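Local coordinates for syndapin (Drosophila melanogaster, PDB 3I2W), which probably takes part in endocytosis and regulates internalization of plasma membrane proteins, the part described here being its homodimeric, probably phospholipid-binding F-BAR domain, at residues Lys11-Arg16 against Ser213-Cys218; Ser96-Trp101 against Leu226-Glu231; Lys103-His108 against Gln219-Thr224. All coordinates share one frame; numbering follows the deposited sequence.

In the fold
All three contacts lie on helix 169-240, a long helix of this elongated F-BAR chain, and sit near the middle of the chain. That helix meets helix 11-58 in contact 1 and helix 63-105, with the turn that follows it, in contacts 2 and 3. Along helix 169-240 the order is 213-218, 219-224, 226-231. Contact 3 therefore sits between the others, its centre about 12 Å from that of contact 1 and about 11 Å from that of contact 2, and touches both; the centres of contacts 1 and 2 are about 20 Å apart. Together they bind helices distant in sequence into one subunit's bundle, and all three also touch the second subunit of the homodimer.

Contact 1 (Lys11-Arg16 against Ser213-Cys218); sequences KRTTKR and SVFEKC
Thr13 touches both Phe215 and Cys218, mainly one with each branch. The hydroxyl comes to the rim of the phenyl ring, in the ring plane, with OG1 3.6 Å from Phe215 CE1. The methyl group turns chiefly to the thiol residue: Thr13 CG2 lies 3.8 Å from Cys218 CB and 4.1 Å from Cys218 SG. This sharing follows from the first torsion (chi1 -63°), which sets CG2 anti to the backbone N and OG1 anti to the carbonyl carbon. The side chains of Phe215 and Thr13 cross at about a right angle. The hydroxyl is not left to the hydrocarbon, because OG1 is hydrogen-bonded to the indole NE1 of Trp271 of the second subunit, whose ring also makes a cation-pi contact with Arg16. With an alanine here, both branches go, and the indole N-H of Trp271 of the second subunit is likely to lose its partner while a gap opens beside Phe215 CE1 and Cys218 CB.

One turn on, the packing is looser. Arg16 extends from its backbone and bends at chi3 (60°), which carries NH2 alongside the neighbouring helix, 4.1 Å from Cys218 C. The solvent side is marked by exposed residues that take no part: Lys11 and Lys15 on one helix, Ser213 and Glu216 on the other.

The two helix axes run nearly together here, 26° apart and 10.7 Å at closest approach, as neighbours in the F-BAR helical bundle. Helix 114-159 packs beside them, where Leu119 meets Cys218 and Glu120 bonds to Thr14, while the second subunit also brings its His275 and Gly276 against this contact.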
loop_
_atom_site.group_PDB
_atom_site.type_symbol
_atom_site.label_atom_id
_atom_site.label_comp_id
_atom_site.label_asym_id
_atom_site.label_seq_id
_atom_site.Cartn_x
_atom_site.Cartn_y
_atom_site.Cartn_z
ATOM N N LYS B 11 18.435 1.173 36.792
ATOM C CA LYS B 11 17.116 0.855 36.348
ATOM C C LYS B 11 16.849 1.278 34.921
ATOM O O LYS B 11 15.987 0.712 34.282
ATOM C CB LYS B 11 16.102 1.390 37.333
ATOM C CG LYS B 11 16.323 0.795 38.699
ATOM C CD LYS B 11 15.012 0.520 39.517
ATOM C CE LYS B 11 15.245 0.837 41.022
ATOM N NZ LYS B 11 14.280 0.141 41.860
ATOM N N ARG B 12 17.609 2.235 34.398
ATOM C CA ARG B 12 17.544 2.510 32.956
ATOM C C ARG B 12 17.965 1.281 32.206
ATOM O O ARG B 12 17.294 0.915 31.305
ATOM C CB ARG B 12 18.343 3.730 32.544
ATOM C CG ARG B 12 18.168 4.867 33.578
ATOM C CD ARG B 12 18.290 6.305 33.050
ATOM N NE ARG B 12 19.663 6.675 32.715
ATOM C CZ ARG B 12 20.558 7.085 33.602
ATOM N NH1 ARG B 12 20.239 7.170 34.888
ATOM N NH2 ARG B 12 21.778 7.409 33.206
ATOM N N THR B 13 18.970 0.550 32.658
ATOM C CA THR B 13 19.384 -0.639 31.936
ATOM C C THR B 13 18.368 -1.760 32.022
ATOM O O THR B 13 18.114 -2.445 31.028
ATOM C CB THR B 13 20.759 -1.079 32.364
ATOM O OG1 THR B 13 21.672 -0.041 32.033
ATOM C CG2 THR B 13 21.207 -2.287 31.606
ATOM N N THR B 14 17.791 -1.962 33.200
ATOM C CA THR B 14 16.848 -3.028 33.341
ATOM C C THR B 14 15.578 -2.616 32.597
ATOM O O THR B 14 14.966 -3.437 31.951
ATOM C CB THR B 14 16.535 -3.404 34.810
ATOM O OG1 THR B 14 15.910 -2.317 35.463
ATOM C CG2 THR B 14 17.757 -3.662 35.575
ATOM N N LYS B 15 15.199 -1.340 32.619
ATOM C CA LYS B 15 13.973 -0.962 31.915
ATOM C C LYS B 15 14.130 -1.386 30.458
ATOM O O LYS B 15 13.170 -1.780 29.804
ATOM C CB LYS B 15 13.670 0.538 32.070
ATOM C CG LYS B 15 12.484 1.030 31.318
ATOM C CD LYS B 15 12.004 2.432 31.783
ATOM C CE LYS B 15 11.205 3.195 30.640
ATOM N NZ LYS B 15 12.087 3.551 29.384
ATOM N N ARG B 16 15.364 -1.361 29.987
ATOM C CA ARG B 16 15.648 -1.615 28.586
ATOM C C ARG B 16 15.380 -3.069 28.170
ATOM O O ARG B 16 15.042 -3.318 27.046
ATOM C CB ARG B 16 17.070 -1.176 28.210
ATOM C CG ARG B 16 17.396 -1.608 26.784
ATOM C CD ARG B 16 18.848 -1.403 26.356
ATOM N NE ARG B 16 19.781 -2.144 27.188
ATOM C CZ ARG B 16 21.088 -2.203 26.969
ATOM N NH1 ARG B 16 21.623 -1.625 25.889
ATOM N NH2 ARG B 16 21.859 -2.866 27.808
ATOM N N SER B 213 29.809 -6.549 35.992
ATOM C CA SER B 213 29.681 -7.884 35.638
ATOM C C SER B 213 28.228 -8.095 35.330
ATOM O O SER B 213 27.896 -8.821 34.408
ATOM C CB SER B 213 30.132 -8.673 36.829
ATOM O OG SER B 213 29.781 -9.992 36.636
ATOM N N VAL B 214 27.362 -7.466 36.118
ATOM C CA VAL B 214 25.895 -7.537 35.940
ATOM C C VAL B 214 25.508 -6.771 34.701
ATOM O O VAL B 214 24.664 -7.222 33.963
ATOM C CB VAL B 214 25.140 -6.942 37.120
ATOM C CG1 VAL B 214 23.684 -6.942 36.859
ATOM C CG2 VAL B 214 25.371 -7.774 38.315
ATOM N N PHE B 215 26.153 -5.633 34.465
ATOM C CA PHE B 215 25.843 -4.791 33.348
ATOM C C PHE B 215 26.127 -5.509 32.065
ATOM O O PHE B 215 25.417 -5.358 31.093
ATOM C CB PHE B 215 26.729 -3.581 33.380
ATOM C CG PHE B 215 26.464 -2.600 32.278
ATOM C CD1 PHE B 215 25.291 -1.857 32.252
ATOM C CD2 PHE B 215 27.405 -2.376 31.298
ATOM C CE1 PHE B 215 25.050 -0.944 31.249
ATOM C CE2 PHE B 215 27.200 -1.413 30.307
ATOM C CZ PHE B 215 26.027 -0.716 30.267
ATOM N N GLU B 216 27.179 -6.303 32.055
ATOM C CA GLU B 216 27.600 -6.873 30.811
ATOM C C GLU B 216 26.692 -8.049 30.470
ATOM O O GLU B 216 26.486 -8.342 29.271
ATOM C CB GLU B 216 29.096 -7.187 30.801
ATOM C CG GLU B 216 29.972 -5.967 30.422
ATOM C CD GLU B 216 29.669 -5.368 29.018
ATOM O OE1 GLU B 216 29.331 -6.168 28.100
ATOM O OE2 GLU B 216 29.766 -4.103 28.821
ATOM N N LYS B 217 26.114 -8.685 31.486
ATOM C CA LYS B 217 25.094 -9.671 31.250
ATOM C C LYS B 217 23.961 -9.054 30.410
ATOM O O LYS B 217 23.355 -9.725 29.523
ATOM C CB LYS B 217 24.514 -10.180 32.560
ATOM C CG LYS B 217 25.246 -11.370 33.188
ATOM C CD LYS B 217 24.927 -11.554 34.710
ATOM C CE LYS B 217 25.588 -12.845 35.380
ATOM N NZ LYS B 217 27.087 -12.661 35.293
ATOM N N CYS B 218 23.697 -7.779 30.696
ATOM C CA CYS B 218 22.630 -7.070 30.100
ATOM C C CYS B 218 23.016 -6.698 28.712
ATOM O O CYS B 218 22.286 -6.972 27.787
ATOM C CB CYS B 218 22.305 -5.850 30.916
ATOM S SG CYS B 218 21.471 -6.338 32.460
#

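Contact 2 (Ser96-Trp101 against Leu226-Glu231); sequences SQIKTW and LQFFKE
Phe228 lays its ring flat against the five-membered ring of Trp101, in a face-to-face stack with centroids 3.6 Å apart and planes only 10° from parallel. It has CG anti to its backbone N (chi1 -180°), which extends the ring across to the indole. From its root outwards the phenylalanine meets the indole in sequence. Its CB approaches the nitrogen side, 3.9 Å from Trp101 NE1. CG lies nearer to that same nitrogen, at 3.5 Å from Trp101 NE1. The ring then forks: CD1 and CE1 follow the CD1 side of the indole, with Phe228 CE1 3.4 Å from Trp101 CD1, while CD2 and CE2 run over the ring fusion toward CG, Phe228 CE2 being 3.6 Å from Trp101 CG. At the tip, Phe228 CZ reaches the root of its partner, 3.5 Å from Trp101 CB. The two side chains thus run head to tail, the tip of the phenylalanine over the root of the tryptophan. Phe228 CZ also ends near the backbone of Ile98, 4.1 Å from its CA, which meets the ring at the edge.

The contact joins antiparallel helices, their axes at 168°, in the F-BAR bundle. Gln97, beside it, bonds through NE2 to Asn235 further along helix 169-240. Helix 11-58 closes another side, with Leu27 touching both Ile98 and Phe229, and the second subunit packs Thr65 on Leu226 and Glu61 on Phe229.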
loop_
_atom_site.group_PDB
_atom_site.type_symbol
_atom_site.label_atom_id
_atom_site.label_comp_id
_atom_site.label_asym_id
_atom_site.label_seq_id
_atom_site.Cartn_x
_atom_site.Cartn_y
_atom_site.Cartn_z
ATOM N N SER B 96 5.947 -14.463 12.436
ATOM C CA SER B 96 6.023 -15.671 13.273
ATOM C C SER B 96 7.402 -15.844 13.894
ATOM O O SER B 96 7.532 -16.335 15.034
ATOM C CB SER B 96 5.819 -16.891 12.401
ATOM O OG SER B 96 6.841 -16.836 11.399
ATOM N N GLN B 97 8.437 -15.478 13.146
ATOM C CA GLN B 97 9.762 -15.594 13.686
ATOM C C GLN B 97 9.851 -14.720 14.911
ATOM O O GLN B 97 10.288 -15.154 15.920
ATOM C CB GLN B 97 10.760 -15.093 12.701
ATOM C CG GLN B 97 11.345 -16.104 11.812
ATOM C CD GLN B 97 12.499 -15.488 11.028
ATOM O OE1 GLN B 97 13.647 -15.691 11.401
ATOM N NE2 GLN B 97 12.208 -14.683 9.999
ATOM N N ILE B 98 9.457 -13.470 14.793
ATOM C CA ILE B 98 9.461 -12.553 15.884
ATOM C C ILE B 98 8.559 -13.033 16.967
ATOM O O ILE B 98 8.932 -13.041 18.131
ATOM C CB ILE B 98 9.045 -11.157 15.447
ATOM C CG1 ILE B 98 9.996 -10.699 14.348
ATOM C CG2 ILE B 98 9.141 -10.174 16.643
ATOM C CD1 ILE B 98 9.579 -9.387 13.703
ATOM N N LYS B 99 7.362 -13.448 16.621
ATOM C CA LYS B 99 6.483 -13.968 17.624
ATOM C C LYS B 99 7.210 -15.050 18.511
ATOM O O LYS B 99 7.007 -15.144 19.721
ATOM C CB LYS B 99 5.204 -14.473 16.971
ATOM C CG LYS B 99 4.309 -15.149 18.001
ATOM C CD LYS B 99 2.879 -14.946 17.785
ATOM C CE LYS B 99 2.164 -16.274 17.950
ATOM N NZ LYS B 99 0.643 -16.124 18.076
ATOM N N THR B 100 8.081 -15.826 17.860
ATOM C CA THR B 100 8.723 -16.964 18.451
ATOM C C THR B 100 9.821 -16.523 19.376
ATOM O O THR B 100 9.889 -16.989 20.546
ATOM C CB THR B 100 9.244 -17.955 17.395
ATOM O OG1 THR B 100 8.261 -18.974 17.172
ATOM C CG2 THR B 100 10.463 -18.682 17.897
ATOM N N TRP B 101 10.695 -15.670 18.881
ATOM C CA TRP B 101 11.798 -15.192 19.655
ATOM C C TRP B 101 11.278 -14.527 20.921
ATOM O O TRP B 101 11.779 -14.751 22.011
ATOM C CB TRP B 101 12.506 -14.205 18.781
ATOM C CG TRP B 101 13.840 -13.816 19.189
ATOM C CD1 TRP B 101 15.005 -14.323 18.715
ATOM C CD2 TRP B 101 14.196 -12.726 20.041
ATOM N NE1 TRP B 101 16.080 -13.654 19.249
ATOM C CE2 TRP B 101 15.617 -12.667 20.071
ATOM C CE3 TRP B 101 13.463 -11.794 20.792
ATOM C CZ2 TRP B 101 16.321 -11.744 20.851
ATOM C CZ3 TRP B 101 14.177 -10.846 21.565
ATOM C CH2 TRP B 101 15.591 -10.850 21.594
ATOM N N LEU B 226 19.644 -6.889 19.276
ATOM C CA LEU B 226 19.933 -5.985 18.181
ATOM C C LEU B 226 20.360 -6.775 16.939
ATOM O O LEU B 226 20.174 -6.321 15.835
ATOM C CB LEU B 226 20.981 -4.952 18.539
ATOM C CG LEU B 226 20.659 -4.003 19.671
ATOM C CD1 LEU B 226 21.893 -3.261 19.895
ATOM C CD2 LEU B 226 19.641 -2.979 19.327
ATOM N N GLN B 227 20.951 -7.942 17.125
ATOM C CA GLN B 227 21.404 -8.686 16.003
ATOM C C GLN B 227 20.167 -9.273 15.329
ATOM O O GLN B 227 19.943 -9.115 14.128
ATOM C CB GLN B 227 22.434 -9.748 16.428
ATOM C CG GLN B 227 23.724 -9.121 16.920
ATOM C CD GLN B 227 24.913 -10.087 17.212
ATOM O OE1 GLN B 227 26.061 -9.703 16.946
ATOM N NE2 GLN B 227 24.657 -11.291 17.793
ATOM N N PHE B 228 19.335 -9.914 16.116
ATOM C CA PHE B 228 18.099 -10.444 15.638
ATOM C C PHE B 228 17.324 -9.396 14.863
ATOM O O PHE B 228 16.939 -9.652 13.729
ATOM C CB PHE B 228 17.314 -10.904 16.828
ATOM C CG PHE B 228 16.015 -11.475 16.490
ATOM C CD1 PHE B 228 15.931 -12.660 15.823
ATOM C CD2 PHE B 228 14.855 -10.833 16.850
ATOM C CE1 PHE B 228 14.698 -13.198 15.520
ATOM C CE2 PHE B 228 13.639 -11.358 16.562
ATOM C CZ PHE B 228 13.558 -12.536 15.891
ATOM N N PHE B 229 17.113 -8.221 15.444
ATOM C CA PHE B 229 16.330 -7.216 14.739
ATOM C C PHE B 229 16.955 -6.854 13.408
ATOM O O PHE B 229 16.243 -6.627 12.444
ATOM C CB PHE B 229 16.087 -5.960 15.594
ATOM C CG PHE B 229 14.897 -6.072 16.531
ATOM C CD1 PHE B 229 14.001 -5.049 16.628
ATOM C CD2 PHE B 229 14.695 -7.196 17.322
ATOM C CE1 PHE B 229 12.918 -5.157 17.487
ATOM C CE2 PHE B 229 13.630 -7.304 18.180
ATOM C CZ PHE B 229 12.766 -6.302 18.289
ATOM N N LYS B 230 18.282 -6.830 13.337
ATOM C CA LYS B 230 18.939 -6.548 12.078
ATOM C C LYS B 230 18.568 -7.605 10.998
ATOM O O LYS B 230 18.355 -7.274 9.818
ATOM C CB LYS B 230 20.436 -6.449 12.277
ATOM C CG LYS B 230 21.071 -5.679 11.174
ATOM C CD LYS B 230 22.503 -6.125 10.955
ATOM C CE LYS B 230 23.140 -5.317 9.827
ATOM N NZ LYS B 230 24.254 -4.474 10.255
ATOM N N GLU B 231 18.434 -8.861 11.421
ATOM C CA GLU B 231 18.211 -9.910 10.499
ATOM C C GLU B 231 16.832 -9.874 9.936
ATOM O O GLU B 231 16.640 -10.130 8.757
ATOM C CB GLU B 231 18.381 -11.267 11.196
ATOM C CG GLU B 231 19.896 -11.624 11.553
ATOM C CD GLU B 231 20.916 -11.036 10.440
ATOM O OE1 GLU B 231 20.731 -11.499 9.213
ATOM O OE2 GLU B 231 21.845 -10.126 10.813
#

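Contact 3 (Lys103-His108 against Gln219-Thr224); sequences KENYHH and QTFEKT
Phe221 points the edge of its ring at the face of Tyr106, an offset edge-to-face pair with planes 81° apart and centroids separated by 5.7 Å. The nearest approach lies at the phenol end, where Tyr106 OH is 3.5 Å from Phe221 CE2. Further back, Tyr106 CE1 stands 3.8 Å from the same Phe221 CE2, so one corner of the phenyl ring serves both the hydroxyl and the ring carbon. The phenylalanine reaches this far because CG is anti to its backbone N (chi1 -173°), which sends the ring across to the other segment.

The site belongs to the F-BAR helical bundle, at the place where the chain leaves helix 63-105 and passes through the short antiparallel strand pair 108-109 and 112-113 into helix 114-159. Within the turn, His107 NE2 donates to Glu104 O at 3.1 Å, from above the carbonyl plane and tilted out of the imidazole plane, while the backbone N of His107 bonds to Glu115 OE1.

Asn105 meets the neighbouring part of the Phe221 rim, at CE1 and CZ. Its CB lies in the plane of the phenyl ring, 3.9 Å from Phe221 CZ, and its OD1 is equally far from Phe221 CE1; the amide plane is turned 52° from the ring. The polar end has its own tie, as ND2 is hydrogen-bonded to the carbonyl O of Trp101, one turn earlier. The indole of Trp101 in turn packs on the ring of Tyr106, and Leu268 of the second subunit packs on helix 169-240 at Gln219 and Glu222.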
loop_
_atom_site.group_PDB
_atom_site.type_symbol
_atom_site.label_atom_id
_atom_site.label_comp_id
_atom_site.label_asym_id
_atom_site.label_seq_id
_atom_site.Cartn_x
_atom_site.Cartn_y
_atom_site.Cartn_z
ATOM N N LYS B 103 8.453 -15.009 22.542
ATOM C CA LYS B 103 8.018 -16.026 23.443
ATOM C C LYS B 103 9.213 -16.641 24.161
ATOM O O LYS B 103 9.123 -16.972 25.321
ATOM C CB LYS B 103 7.338 -17.116 22.638
ATOM C CG LYS B 103 6.810 -18.297 23.467
ATOM C CD LYS B 103 6.298 -19.514 22.614
ATOM C CE LYS B 103 5.946 -20.742 23.569
ATOM N NZ LYS B 103 4.781 -21.636 23.078
ATOM N N GLU B 104 10.347 -16.775 23.476
ATOM C CA GLU B 104 11.428 -17.592 24.003
ATOM C C GLU B 104 12.310 -16.862 24.943
ATOM O O GLU B 104 12.944 -17.486 25.773
ATOM C CB GLU B 104 12.264 -18.237 22.910
ATOM C CG GLU B 104 11.712 -19.626 22.635
ATOM C CD GLU B 104 12.109 -20.196 21.274
ATOM O OE1 GLU B 104 13.049 -19.689 20.585
ATOM O OE2 GLU B 104 11.455 -21.192 20.898
ATOM N N ASN B 105 12.311 -15.542 24.853
ATOM C CA ASN B 105 13.236 -14.757 25.624
ATOM C C ASN B 105 12.631 -13.911 26.682
ATOM O O ASN B 105 13.377 -13.203 27.348
ATOM C CB ASN B 105 13.985 -13.833 24.708
ATOM C CG ASN B 105 14.812 -14.571 23.748
ATOM O OD1 ASN B 105 15.881 -15.033 24.084
ATOM N ND2 ASN B 105 14.334 -14.682 22.523
ATOM N N TYR B 106 11.311 -13.930 26.815
ATOM C CA TYR B 106 10.642 -13.136 27.827
ATOM C C TYR B 106 9.587 -14.021 28.448
ATOM O O TYR B 106 8.821 -14.647 27.753
ATOM C CB TYR B 106 10.041 -11.852 27.229
ATOM C CG TYR B 106 11.051 -10.935 26.516
ATOM C CD1 TYR B 106 11.914 -10.125 27.230
ATOM C CD2 TYR B 106 11.170 -10.922 25.135
ATOM C CE1 TYR B 106 12.867 -9.290 26.581
ATOM C CE2 TYR B 106 12.103 -10.087 24.477
ATOM C CZ TYR B 106 12.921 -9.286 25.215
ATOM O OH TYR B 106 13.819 -8.506 24.599
ATOM N N HIS B 107 9.602 -14.151 29.762
ATOM C CA HIS B 107 8.697 -15.018 30.459
ATOM C C HIS B 107 7.941 -14.123 31.381
ATOM O O HIS B 107 8.412 -13.023 31.690
ATOM C CB HIS B 107 9.494 -16.112 31.132
ATOM C CG HIS B 107 10.225 -16.944 30.128
ATOM N ND1 HIS B 107 9.639 -18.022 29.491
ATOM C CD2 HIS B 107 11.430 -16.759 29.527
ATOM C CE1 HIS B 107 10.474 -18.501 28.586
ATOM N NE2 HIS B 107 11.567 -17.752 28.591
ATOM N N HIS B 108 6.724 -14.515 31.741
ATOM C CA HIS B 108 5.868 -13.569 32.430
ATOM C C HIS B 108 5.450 -14.124 33.750
ATOM O O HIS B 108 4.671 -15.045 33.765
ATOM C CB HIS B 108 4.642 -13.213 31.605
ATOM C CG HIS B 108 4.965 -12.626 30.281
ATOM N ND1 HIS B 108 4.852 -11.283 30.028
ATOM C CD2 HIS B 108 5.352 -13.199 29.113
ATOM C CE1 HIS B 108 5.195 -11.041 28.770
ATOM N NE2 HIS B 108 5.499 -12.191 28.193
ATOM N N GLN B 219 24.156 -6.058 28.551
ATOM C CA GLN B 219 24.680 -5.797 27.235
ATOM C C GLN B 219 24.663 -7.065 26.367
ATOM O O GLN B 219 24.320 -7.016 25.216
ATOM C CB GLN B 219 26.095 -5.221 27.316
ATOM C CG GLN B 219 26.165 -3.953 28.079
ATOM C CD GLN B 219 25.775 -2.753 27.296
ATOM O OE1 GLN B 219 26.634 -2.041 26.766
ATOM N NE2 GLN B 219 24.473 -2.503 27.186
ATOM N N THR B 220 24.997 -8.213 26.900
ATOM C CA THR B 220 25.013 -9.391 26.042
ATOM C C THR B 220 23.627 -9.756 25.535
ATOM O O THR B 220 23.456 -10.055 24.386
ATOM C CB THR B 220 25.691 -10.556 26.762
ATOM O OG1 THR B 220 27.031 -10.179 26.981
ATOM C CG2 THR B 220 25.743 -11.760 25.950
ATOM N N PHE B 221 22.635 -9.728 26.392
ATOM C CA PHE B 221 21.294 -9.947 25.920
ATOM C C PHE B 221 20.900 -8.917 24.922
ATOM O O PHE B 221 20.387 -9.256 23.887
ATOM C CB PHE B 221 20.307 -9.882 27.022
ATOM C CG PHE B 221 18.951 -10.256 26.588
ATOM C CD1 PHE B 221 18.714 -11.518 26.080
ATOM C CD2 PHE B 221 17.909 -9.370 26.688
ATOM C CE1 PHE B 221 17.453 -11.888 25.675
ATOM C CE2 PHE B 221 16.667 -9.715 26.303
ATOM C CZ PHE B 221 16.426 -10.973 25.786
ATOM N N GLU B 222 21.155 -7.657 25.205
ATOM C CA GLU B 222 20.815 -6.660 24.274
ATOM C C GLU B 222 21.518 -6.936 22.964
ATOM O O GLU B 222 20.881 -6.838 21.956
ATOM C CB GLU B 222 21.132 -5.288 24.817
ATOM C CG GLU B 222 20.590 -4.145 24.005
ATOM C CD GLU B 222 19.089 -4.124 23.942
ATOM O OE1 GLU B 222 18.551 -3.257 23.239
ATOM O OE2 GLU B 222 18.401 -4.978 24.556
ATOM N N LYS B 223 22.798 -7.293 22.947
ATOM C CA LYS B 223 23.554 -7.451 21.680
ATOM C C LYS B 223 22.771 -8.356 20.758
ATOM O O LYS B 223 22.524 -8.047 19.624
ATOM C CB LYS B 223 24.924 -8.085 21.943
ATOM C CG LYS B 223 25.860 -8.154 20.745
ATOM C CD LYS B 223 26.953 -9.194 20.971
ATOM C CE LYS B 223 28.296 -8.829 20.262
ATOM N NZ LYS B 223 29.160 -10.098 20.103
ATOM N N THR B 224 22.360 -9.471 21.317
ATOM C CA THR B 224 21.560 -10.434 20.709
ATOM C C THR B 224 20.254 -9.919 20.115
ATOM O O THR B 224 19.865 -10.310 19.012
ATOM C CB THR B 224 21.293 -11.416 21.797
ATOM O OG1 THR B 224 22.263 -12.443 21.683
ATOM C CG2 THR B 224 19.888 -12.067 21.740
#